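PDB 2XZI: extracellular sialidase/neuraminidase, putative from Aspergillus fumigatus, which hydrolyses glycosides of Kdn (deaminated neuraminic acid), acting as an extracellular fungal enzyme of the sialidase family. Local coordinates for residues A[40-45]-A[103-108]; A[114-119]-A[153-158]; A[286-291]-A[309-314]. All coordinates share one frame; numbering follows the deposited sequence.

Contact 1 (A[40-45]-A[103-108]); sequences IPAVVR and GNPTPV
Ala42 puts its single methyl into the notch between two proline rings, Pro105 and Pro107. Its CB lies 3.5 Å from Pro107 CD and 3.9 Å from Pro105 CB, and alanine's lone methyl matches so shallow a notch. Pro105 in turn is the bump that fills the dip between Ile40 and Ala42: its CG comes 3.2 Å from Ile40 O, and its CD meets Ile40 CG2 at 3.9 Å, the two side chains crossing at about a right angle. Val44 meets the second ring further along, CG1 touching Pro107 CG at 3.7 Å. Here chi1 of -68° sets CG1 beside the backbone N, turned to the proline.

The segments run nearly parallel, 12° apart, with axes 6.7 Å from each other, and no hydrogen bond joins them. They are the innermost strands of successive blades of the beta-propeller, 37-45 and 101-109, each hydrogen-bonded within its own sheet. Compact, rigid prolines suit such a junction, where blades meet by van der Waals packing without a hydrogen bond. The carbonyl of Ile40, buried here, has no polar partner. At this end the seam reaches the bound deamino-alpha-neuraminic acid, which Ile40 touches, while Asn104, directed away from the seam, bonds to Val185 O and Arg151.

Contact 2 (A[114-119]-A[153-158]); sequences TIYLFL and LYLTES
Leu155 sets one methyl squarely over the ring of Phe118: CD1 stands 3.6 Å from the ring centroid and only 5° off its normal, a CH-pi contact. The leucine reaches this place because its CG is anti to the backbone N (chi1 179°), which swings the branch across to the partner strand. The same methyl, Leu155 CD1, also meets Tyr116 CD1 at 3.9 Å, so it lies against both Tyr116 and Phe118. Glu157 lies beside Tyr116, pointing the same way, its chain bent at chi2 and its carboxylate plane turned 84° from the ring; its CB packs on Tyr116 CD1. Thr114 CG2 sits over the centre of one face of that tyrosine ring.

On the other face of the sheet, Leu117 and Thr156 point the same way side by side, Leu117 CB lying 3.9 Å from Thr156 CG2. Leu119 CD1 approaches the same threonine methyl obliquely. A beta-branched threonine suits this position: its methyl joins the leucines while OG1 bonds to Ser166 O.

The backbones form the middle pair of a four-stranded antiparallel propeller blade, strands 115-122 and 152-158. Ile115, Leu117 and Leu119 make hydrogen-bonded pairs with Ser158, Thr156 and Tyr154; Leu117 N to Thr156 O is 2.8 Å. Both aromatic rings also meet Trp218 edge-to-face, on the side of the next blade.

Chemically, six backbone bonds serve these pairs, and the residues between them bond outward to strands 101-109 and 169-170, Leu171 and Ser166, leaving largely apolar side chains to pack on the adjoining blades, while Glu157 finds a polar partner in Ser166 OG.

Contact 3 (A[286-291]-A[309-314]); sequences DAPART and ISYDAD
Ser310 O takes two hydrogen bonds: Thr291 N donates to it at 3.0 Å, nearly straight at 170°, and water 2 donates at 2.9 Å. That water also gives a hydrogen bond to Asp312 O and accepts one from Thr291 OG1 at 2.7 Å, so through it the threonine hydroxyl is tied to the opposite segment where that leaves the sheet. The return bond, Ser310 N to Thr291 O, measures 2.8 Å.

Thr291 and Ser310 thus form an antiparallel hydrogen-bonded pair at the open end of the hairpin made by strands 290-294 and 305-310, the middle strands of a propeller blade. Past it the two segments separate, and water 1 bridges Ala289 O and Tyr311 O, donating to both. Ser310 OG accepts from Asp312 N in an ST turn, a task for which serine's short hydroxyl is well fitted, and also hydrogen-bonds Lys317 O.

Arg290 lies alongside Tyr311, Arg290 CG coming 3.7 Å from Tyr311 CE1, with guanidinium and ring planes 61° apart. Its chain, extended from CG to NE, carries the charge to a salt bridge with Asp3, which also bonds Tyr311 OH. Cis Pro288 adds CB against Tyr311 CD1 at 4.0 Å.

Along the chain the contacts follow in series, 1, 2, then 3, within the beta-propeller. Contacts 1 and 2 lie close, centres about 10 Å apart, and share one sheet: strand 101-109 packs against strand 37-45 of the preceding blade in contact 1 and pairs with strand 115-122, which contact 2 carries on to strand 152-158. Val108 N to Tyr116 O, 2.9 Å, is a probable hydrogen bond linking them. Contact 3 is in another blade, its centre about 24 Å from that of contact 1 and 30 Å from that of contact 2, without touching either. The series thus runs from the ligand-binding centre of the propeller, through a blade's middle, to a hairpin near the periphery.

Contact 1 (A[40-45]-A[103-108])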
loop_
_atom_site.group_PDB
_atom_site.type_symbol
_atom_site.label_atom_id
_atom_site.label_comp_id
_atom_site.label_asym_id
_atom_site.label_seq_id
_atom_site.Cartn_x
_atom_site.Cartn_y
_atom_site.Cartn_z
ATOM N N ILE A 40 4.593 -2.986 -4.993
ATOM C CA ILE A 40 3.283 -2.414 -4.665
ATOM C C ILE A 40 2.583 -3.150 -3.510
ATOM O O ILE A 40 1.530 -3.762 -3.697
ATOM C CB ILE A 40 2.352 -2.291 -5.920
ATOM C CG1 ILE A 40 3.121 -1.937 -7.214
ATOM C CG2 ILE A 40 1.262 -1.269 -5.664
ATOM C CD1 ILE A 40 3.920 -0.663 -7.174
ATOM N N PRO A 41 3.179 -3.092 -2.305
ATOM C CA PRO A 41 2.659 -3.792 -1.122
ATOM C C PRO A 41 1.384 -3.193 -0.522
ATOM O O PRO A 41 1.135 -1.984 -0.613
ATOM C CB PRO A 41 3.796 -3.652 -0.104
ATOM C CG PRO A 41 4.454 -2.354 -0.500
ATOM C CD PRO A 41 4.457 -2.417 -2.009
ATOM N N ALA A 42 0.589 -4.053 0.100
ATOM C CA ALA A 42 -0.523 -3.607 0.930
ATOM C C ALA A 42 -0.653 -4.610 2.055
ATOM O O ALA A 42 -0.550 -5.808 1.803
ATOM C CB ALA A 42 -1.788 -3.583 0.126
ATOM N N VAL A 43 -0.926 -4.157 3.267
ATOM C CA VAL A 43 -1.049 -5.062 4.420
ATOM C C VAL A 43 -2.168 -4.621 5.352
ATOM O O VAL A 43 -2.351 -3.414 5.604
ATOM C CB VAL A 43 0.304 -5.210 5.184
ATOM C CG1 VAL A 43 0.718 -3.893 5.875
ATOM C CG2 VAL A 43 0.267 -6.384 6.169
ATOM N N VAL A 44 -2.932 -5.609 5.822
ATOM C CA VAL A 44 -3.947 -5.362 6.836
ATOM C C VAL A 44 -3.968 -6.462 7.874
ATOM O O VAL A 44 -3.635 -7.594 7.598
ATOM C CB VAL A 44 -5.377 -5.205 6.239
ATOM C CG1 VAL A 44 -5.483 -3.909 5.401
ATOM C CG2 VAL A 44 -5.793 -6.448 5.449
ATOM N N ARG A 45 -4.368 -6.099 9.082
ATOM C CA ARG A 45 -4.677 -7.065 10.119
ATOM C C ARG A 45 -6.194 -7.202 10.163
ATOM O O ARG A 45 -6.918 -6.204 10.171
ATOM C CB ARG A 45 -4.154 -6.559 11.469
ATOM C CG ARG A 45 -4.389 -7.556 12.596
ATOM C CD ARG A 45 -4.358 -6.899 13.939
ATOM N NE ARG A 45 -5.675 -6.382 14.289
ATOM C CZ ARG A 45 -5.888 -5.385 15.143
ATOM N NH1 ARG A 45 -4.867 -4.771 15.736
ATOM N NH2 ARG A 45 -7.129 -4.990 15.391
ATOM N N GLY A 103 -3.457 -4.902 -10.317
ATOM C CA GLY A 103 -2.597 -4.279 -9.316
ATOM C C GLY A 103 -3.217 -3.221 -8.447
ATOM O O GLY A 103 -4.434 -3.169 -8.269
ATOM N N ASN A 104 -2.350 -2.367 -7.906
ATOM C CA ASN A 104 -2.762 -1.329 -6.949
ATOM C C ASN A 104 -3.582 -1.884 -5.770
ATOM O O ASN A 104 -4.660 -1.379 -5.464
ATOM C CB ASN A 104 -3.561 -0.221 -7.660
ATOM C CG ASN A 104 -2.682 0.712 -8.449
ATOM O OD1 ASN A 104 -2.116 0.327 -9.485
ATOM N ND2 ASN A 104 -2.528 1.933 -7.962
ATOM N N PRO A 105 -3.098 -2.942 -5.103
ATOM C CA PRO A 105 -3.937 -3.458 -4.018
ATOM C C PRO A 105 -4.245 -2.400 -2.957
ATOM O O PRO A 105 -3.335 -1.742 -2.442
ATOM C CB PRO A 105 -3.075 -4.586 -3.417
ATOM C CG PRO A 105 -1.682 -4.201 -3.780
ATOM C CD PRO A 105 -1.792 -3.623 -5.143
ATOM N N THR A 106 -5.536 -2.233 -2.653
ATOM C CA THR A 106 -5.987 -1.269 -1.644
ATOM C C THR A 106 -7.072 -1.928 -0.780
ATOM O O THR A 106 -8.268 -1.778 -1.037
ATOM C CB THR A 106 -6.478 0.042 -2.294
ATOM O OG1 THR A 106 -5.515 0.473 -3.255
ATOM C CG2 THR A 106 -6.651 1.144 -1.256
ATOM N N PRO A 107 -6.642 -2.661 0.254
ATOM C CA PRO A 107 -7.554 -3.407 1.129
ATOM C C PRO A 107 -8.126 -2.557 2.250
ATOM O O PRO A 107 -7.494 -1.589 2.690
ATOM C CB PRO A 107 -6.661 -4.520 1.688
ATOM C CG PRO A 107 -5.299 -3.877 1.749
ATOM C CD PRO A 107 -5.232 -3.038 0.491
ATOM N N VAL A 108 -9.310 -2.930 2.744
ATOM C CA VAL A 108 -9.855 -2.395 3.978
ATOM C C VAL A 108 -10.659 -3.500 4.670
ATOM O O VAL A 108 -11.453 -4.182 4.030
ATOM C CB VAL A 108 -10.706 -1.108 3.740
ATOM C CG1 VAL A 108 -11.868 -1.360 2.769
ATOM C CG2 VAL A 108 -11.163 -0.482 5.080
#

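Contact 2 (A[114-119]-A[153-158])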
loop_
_atom_site.group_PDB
_atom_site.type_symbol
_atom_site.label_atom_id
_atom_site.label_comp_id
_atom_site.label_asym_id
_atom_site.label_seq_id
_atom_site.Cartn_x
_atom_site.Cartn_y
_atom_site.Cartn_z
ATOM N N THR A 114 -15.442 -8.831 6.793
ATOM C CA THR A 114 -15.278 -8.878 5.338
ATOM C C THR A 114 -14.022 -8.063 4.995
ATOM O O THR A 114 -13.869 -6.919 5.450
ATOM C CB THR A 114 -16.470 -8.293 4.587
ATOM O OG1 THR A 114 -17.601 -9.157 4.777
ATOM C CG2 THR A 114 -16.186 -8.174 3.091
ATOM N N ILE A 115 -13.127 -8.661 4.228
ATOM C CA ILE A 115 -11.995 -7.892 3.731
ATOM C C ILE A 115 -12.257 -7.497 2.283
ATOM O O ILE A 115 -12.330 -8.341 1.396
ATOM C CB ILE A 115 -10.641 -8.621 3.852
ATOM C CG1 ILE A 115 -10.402 -9.122 5.287
ATOM C CG2 ILE A 115 -9.523 -7.666 3.409
ATOM C CD1 ILE A 115 -10.759 -10.608 5.478
ATOM N N TYR A 116 -12.419 -6.198 2.061
ATOM C CA TYR A 116 -12.570 -5.660 0.747
ATOM C C TYR A 116 -11.201 -5.380 0.155
ATOM O O TYR A 116 -10.310 -4.895 0.844
ATOM C CB TYR A 116 -13.352 -4.360 0.817
ATOM C CG TYR A 116 -14.847 -4.461 1.014
ATOM C CD1 TYR A 116 -15.662 -5.017 0.024
ATOM C CD2 TYR A 116 -15.441 -3.921 2.148
ATOM C CE1 TYR A 116 -17.050 -5.058 0.189
ATOM C CE2 TYR A 116 -16.815 -3.959 2.317
ATOM C CZ TYR A 116 -17.595 -4.529 1.330
ATOM O OH TYR A 116 -18.974 -4.542 1.465
ATOM N N LEU A 117 -11.037 -5.687 -1.130
ATOM C CA LEU A 117 -9.806 -5.359 -1.833
ATOM C C LEU A 117 -10.147 -4.651 -3.148
ATOM O O LEU A 117 -10.655 -5.259 -4.096
ATOM C CB LEU A 117 -8.932 -6.605 -2.046
ATOM C CG LEU A 117 -7.645 -6.424 -2.846
ATOM C CD1 LEU A 117 -6.605 -5.736 -2.016
ATOM C CD2 LEU A 117 -7.142 -7.790 -3.241
ATOM N N PHE A 118 -9.892 -3.350 -3.175
ATOM C CA PHE A 118 -9.977 -2.605 -4.425
ATOM C C PHE A 118 -8.692 -2.774 -5.223
ATOM O O PHE A 118 -7.616 -2.876 -4.651
ATOM C CB PHE A 118 -10.229 -1.118 -4.146
ATOM C CG PHE A 118 -11.623 -0.810 -3.652
ATOM C CD1 PHE A 118 -11.939 -0.864 -2.285
ATOM C CD2 PHE A 118 -12.632 -0.477 -4.568
ATOM C CE1 PHE A 118 -13.253 -0.597 -1.841
ATOM C CE2 PHE A 118 -13.945 -0.210 -4.123
ATOM C CZ PHE A 118 -14.237 -0.266 -2.756
ATOM N N LEU A 119 -8.825 -2.811 -6.549
ATOM C CA LEU A 119 -7.697 -3.069 -7.446
ATOM C C LEU A 119 -7.870 -2.253 -8.710
ATOM O O LEU A 119 -8.998 -1.929 -9.067
ATOM C CB LEU A 119 -7.664 -4.542 -7.896
ATOM C CG LEU A 119 -7.611 -5.646 -6.864
ATOM C CD1 LEU A 119 -7.893 -7.010 -7.498
ATOM C CD2 LEU A 119 -6.251 -5.650 -6.209
ATOM N N LEU A 153 -11.439 -0.175 -12.420
ATOM C CA LEU A 153 -11.454 -0.308 -10.979
ATOM C C LEU A 153 -12.290 -1.522 -10.648
ATOM O O LEU A 153 -13.469 -1.603 -11.022
ATOM C CB LEU A 153 -12.060 0.945 -10.328
ATOM C CG LEU A 153 -12.168 0.887 -8.799
ATOM C CD1 LEU A 153 -10.797 1.137 -8.205
ATOM C CD2 LEU A 153 -13.120 1.911 -8.294
ATOM N N TYR A 154 -11.661 -2.481 -9.978
ATOM C CA TYR A 154 -12.282 -3.730 -9.588
ATOM C C TYR A 154 -12.391 -3.867 -8.081
ATOM O O TYR A 154 -11.599 -3.287 -7.332
ATOM C CB TYR A 154 -11.441 -4.867 -10.136
ATOM C CG TYR A 154 -11.785 -5.263 -11.560
ATOM C CD1 TYR A 154 -11.169 -4.650 -12.661
ATOM C CD2 TYR A 154 -12.710 -6.270 -11.810
ATOM C CE1 TYR A 154 -11.470 -5.050 -13.963
ATOM C CE2 TYR A 154 -13.010 -6.666 -13.123
ATOM C CZ TYR A 154 -12.405 -6.051 -14.183
ATOM O OH TYR A 154 -12.710 -6.461 -15.468
ATOM N N LEU A 155 -13.358 -4.666 -7.645
ATOM C CA LEU A 155 -13.513 -4.985 -6.231
ATOM C C LEU A 155 -13.684 -6.477 -6.031
ATOM O O LEU A 155 -14.541 -7.101 -6.657
ATOM C CB LEU A 155 -14.714 -4.236 -5.642
ATOM C CG LEU A 155 -15.013 -4.488 -4.164
ATOM C CD1 LEU A 155 -13.897 -3.962 -3.239
ATOM C CD2 LEU A 155 -16.366 -3.877 -3.784
ATOM N N THR A 156 -12.855 -7.040 -5.158
ATOM C CA THR A 156 -13.053 -8.405 -4.677
ATOM C C THR A 156 -13.155 -8.355 -3.155
ATOM O O THR A 156 -12.800 -7.348 -2.519
ATOM C CB THR A 156 -11.925 -9.340 -5.166
ATOM O OG1 THR A 156 -12.092 -10.639 -4.575
ATOM C CG2 THR A 156 -10.554 -8.799 -4.791
ATOM N N GLU A 157 -13.684 -9.417 -2.561
ATOM C CA GLU A 157 -13.713 -9.490 -1.108
ATOM C C GLU A 157 -13.576 -10.918 -0.630
ATOM O O GLU A 157 -13.762 -11.862 -1.399
ATOM C CB GLU A 157 -14.958 -8.812 -0.523
ATOM C CG GLU A 157 -16.274 -9.506 -0.822
ATOM C CD GLU A 157 -16.775 -9.265 -2.228
ATOM O OE1 GLU A 157 -16.694 -8.111 -2.704
ATOM O OE2 GLU A 157 -17.273 -10.223 -2.852
ATOM N N SER A 158 -13.193 -11.043 0.631
ATOM C CA SER A 158 -13.102 -12.342 1.285
ATOM C C SER A 158 -13.995 -12.360 2.511
ATOM O O SER A 158 -14.038 -11.393 3.275
ATOM C CB SER A 158 -11.651 -12.643 1.664
ATOM O OG SER A 158 -11.551 -13.822 2.461
#

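Contact 3 (A[286-291]-A[309-314])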
loop_
_atom_site.group_PDB
_atom_site.type_symbol
_atom_site.label_atom_id
_atom_site.label_comp_id
_atom_site.label_asym_id
_atom_site.label_seq_id
_atom_site.Cartn_x
_atom_site.Cartn_y
_atom_site.Cartn_z
ATOM N N ASP A 286 -6.486 7.306 22.595
ATOM C CA ASP A 286 -6.368 7.778 23.974
ATOM C C ASP A 286 -4.981 8.399 24.154
ATOM O O ASP A 286 -4.080 8.123 23.363
ATOM C CB ASP A 286 -6.588 6.619 24.948
ATOM C CG ASP A 286 -6.909 7.080 26.359
ATOM O OD1 ASP A 286 -7.423 8.208 26.539
ATOM O OD2 ASP A 286 -6.660 6.295 27.303
ATOM N N ALA A 287 -4.814 9.231 25.182
ATOM C CA ALA A 287 -3.551 9.940 25.411
ATOM C C ALA A 287 -2.379 8.975 25.563
ATOM O O ALA A 287 -2.457 8.030 26.344
ATOM C CB ALA A 287 -3.653 10.842 26.634
ATOM N N PRO A 288 -1.292 9.199 24.808
ATOM C CA PRO A 288 -1.219 10.214 23.756
ATOM C C PRO A 288 -1.627 9.633 22.405
ATOM O O PRO A 288 -1.116 8.589 22.006
ATOM C CB PRO A 288 0.262 10.616 23.759
ATOM C CG PRO A 288 0.987 9.415 24.292
ATOM C CD PRO A 288 0.018 8.563 25.059
ATOM N N ALA A 289 -2.556 10.297 21.722
ATOM C CA ALA A 289 -3.007 9.859 20.403
ATOM C C ALA A 289 -1.863 9.945 19.399
ATOM O O ALA A 289 -1.069 10.890 19.445
ATOM C CB ALA A 289 -4.172 10.699 19.949
ATOM N N ARG A 290 -1.770 8.953 18.510
ATOM C CA ARG A 290 -0.660 8.887 17.555
ATOM C C ARG A 290 -1.111 8.521 16.146
ATOM O O ARG A 290 -1.929 7.609 15.965
ATOM C CB ARG A 290 0.385 7.865 18.031
ATOM C CG ARG A 290 0.964 8.119 19.453
ATOM C CD ARG A 290 2.019 7.073 19.792
ATOM N NE ARG A 290 2.296 6.847 21.220
ATOM C CZ ARG A 290 1.584 6.049 22.017
ATOM N NH1 ARG A 290 0.491 5.426 21.585
ATOM N NH2 ARG A 290 1.973 5.872 23.269
ATOM N N THR A 291 -0.543 9.220 15.161
ATOM C CA THR A 291 -0.623 8.871 13.759
ATOM C C THR A 291 0.794 8.538 13.347
ATOM O O THR A 291 1.750 9.228 13.746
ATOM C CB THR A 291 -1.132 10.046 12.902
ATOM O OG1 THR A 291 -2.391 10.512 13.397
ATOM C CG2 THR A 291 -1.326 9.637 11.456
ATOM N N ILE A 309 6.107 9.586 13.894
ATOM C CA ILE A 309 4.916 9.729 14.744
ATOM C C ILE A 309 4.483 11.193 14.813
ATOM O O ILE A 309 5.323 12.097 14.961
ATOM C CB ILE A 309 5.152 9.200 16.177
ATOM C CG1 ILE A 309 5.538 7.704 16.177
ATOM C CG2 ILE A 309 3.941 9.459 17.081
ATOM C CD1 ILE A 309 6.303 7.232 17.442
ATOM N N SER A 310 3.176 11.431 14.693
ATOM C CA SER A 310 2.633 12.746 15.053
ATOM C C SER A 310 1.701 12.589 16.233
ATOM O O SER A 310 0.883 11.666 16.250
ATOM C CB SER A 310 1.860 13.379 13.900
ATOM O OG SER A 310 1.319 14.644 14.313
ATOM N N TYR A 311 1.788 13.527 17.176
ATOM C CA TYR A 311 0.884 13.608 18.317
ATOM C C TYR A 311 -0.182 14.685 18.113
ATOM O O TYR A 311 -1.039 14.883 18.981
ATOM C CB TYR A 311 1.683 13.914 19.585
ATOM C CG TYR A 311 2.712 12.868 19.896
ATOM C CD1 TYR A 311 2.342 11.676 20.502
ATOM C CD2 TYR A 311 4.054 13.061 19.561
ATOM C CE1 TYR A 311 3.288 10.694 20.798
ATOM C CE2 TYR A 311 5.010 12.091 19.856
ATOM C CZ TYR A 311 4.619 10.916 20.459
ATOM O OH TYR A 311 5.570 9.967 20.747
ATOM N N ASP A 312 -0.141 15.369 16.980
ATOM C CA ASP A 312 -1.061 16.488 16.721
ATOM C C ASP A 312 -2.453 16.006 16.370
ATOM O O ASP A 312 -2.607 15.029 15.637
ATOM C CB ASP A 312 -0.539 17.385 15.599
ATOM C CG ASP A 312 0.710 18.153 15.984
ATOM O OD1 ASP A 312 0.901 18.475 17.181
ATOM O OD2 ASP A 312 1.499 18.460 15.074
ATOM N N ALA A 313 -3.468 16.712 16.867
ATOM C CA ALA A 313 -4.853 16.325 16.601
ATOM C C ALA A 313 -5.232 16.329 15.116
ATOM O O ALA A 313 -6.165 15.638 14.715
ATOM C CB ALA A 313 -5.801 17.204 17.408
ATOM N N ASP A 314 -4.495 17.115 14.331
ATOM C CA ASP A 314 -4.678 17.235 12.886
ATOM C C ASP A 314 -3.448 16.738 12.117
ATOM O O ASP A 314 -3.305 17.006 10.922
ATOM C CB ASP A 314 -4.945 18.699 12.515
ATOM C CG ASP A 314 -3.792 19.628 12.891
ATOM O OD1 ASP A 314 -2.826 19.202 13.574
ATOM O OD2 ASP A 314 -3.856 20.816 12.506
HETATM O O HOH W 1 -1.352 13.134 20.910
HETATM O O HOH W 2 -1.708 12.393 15.247
#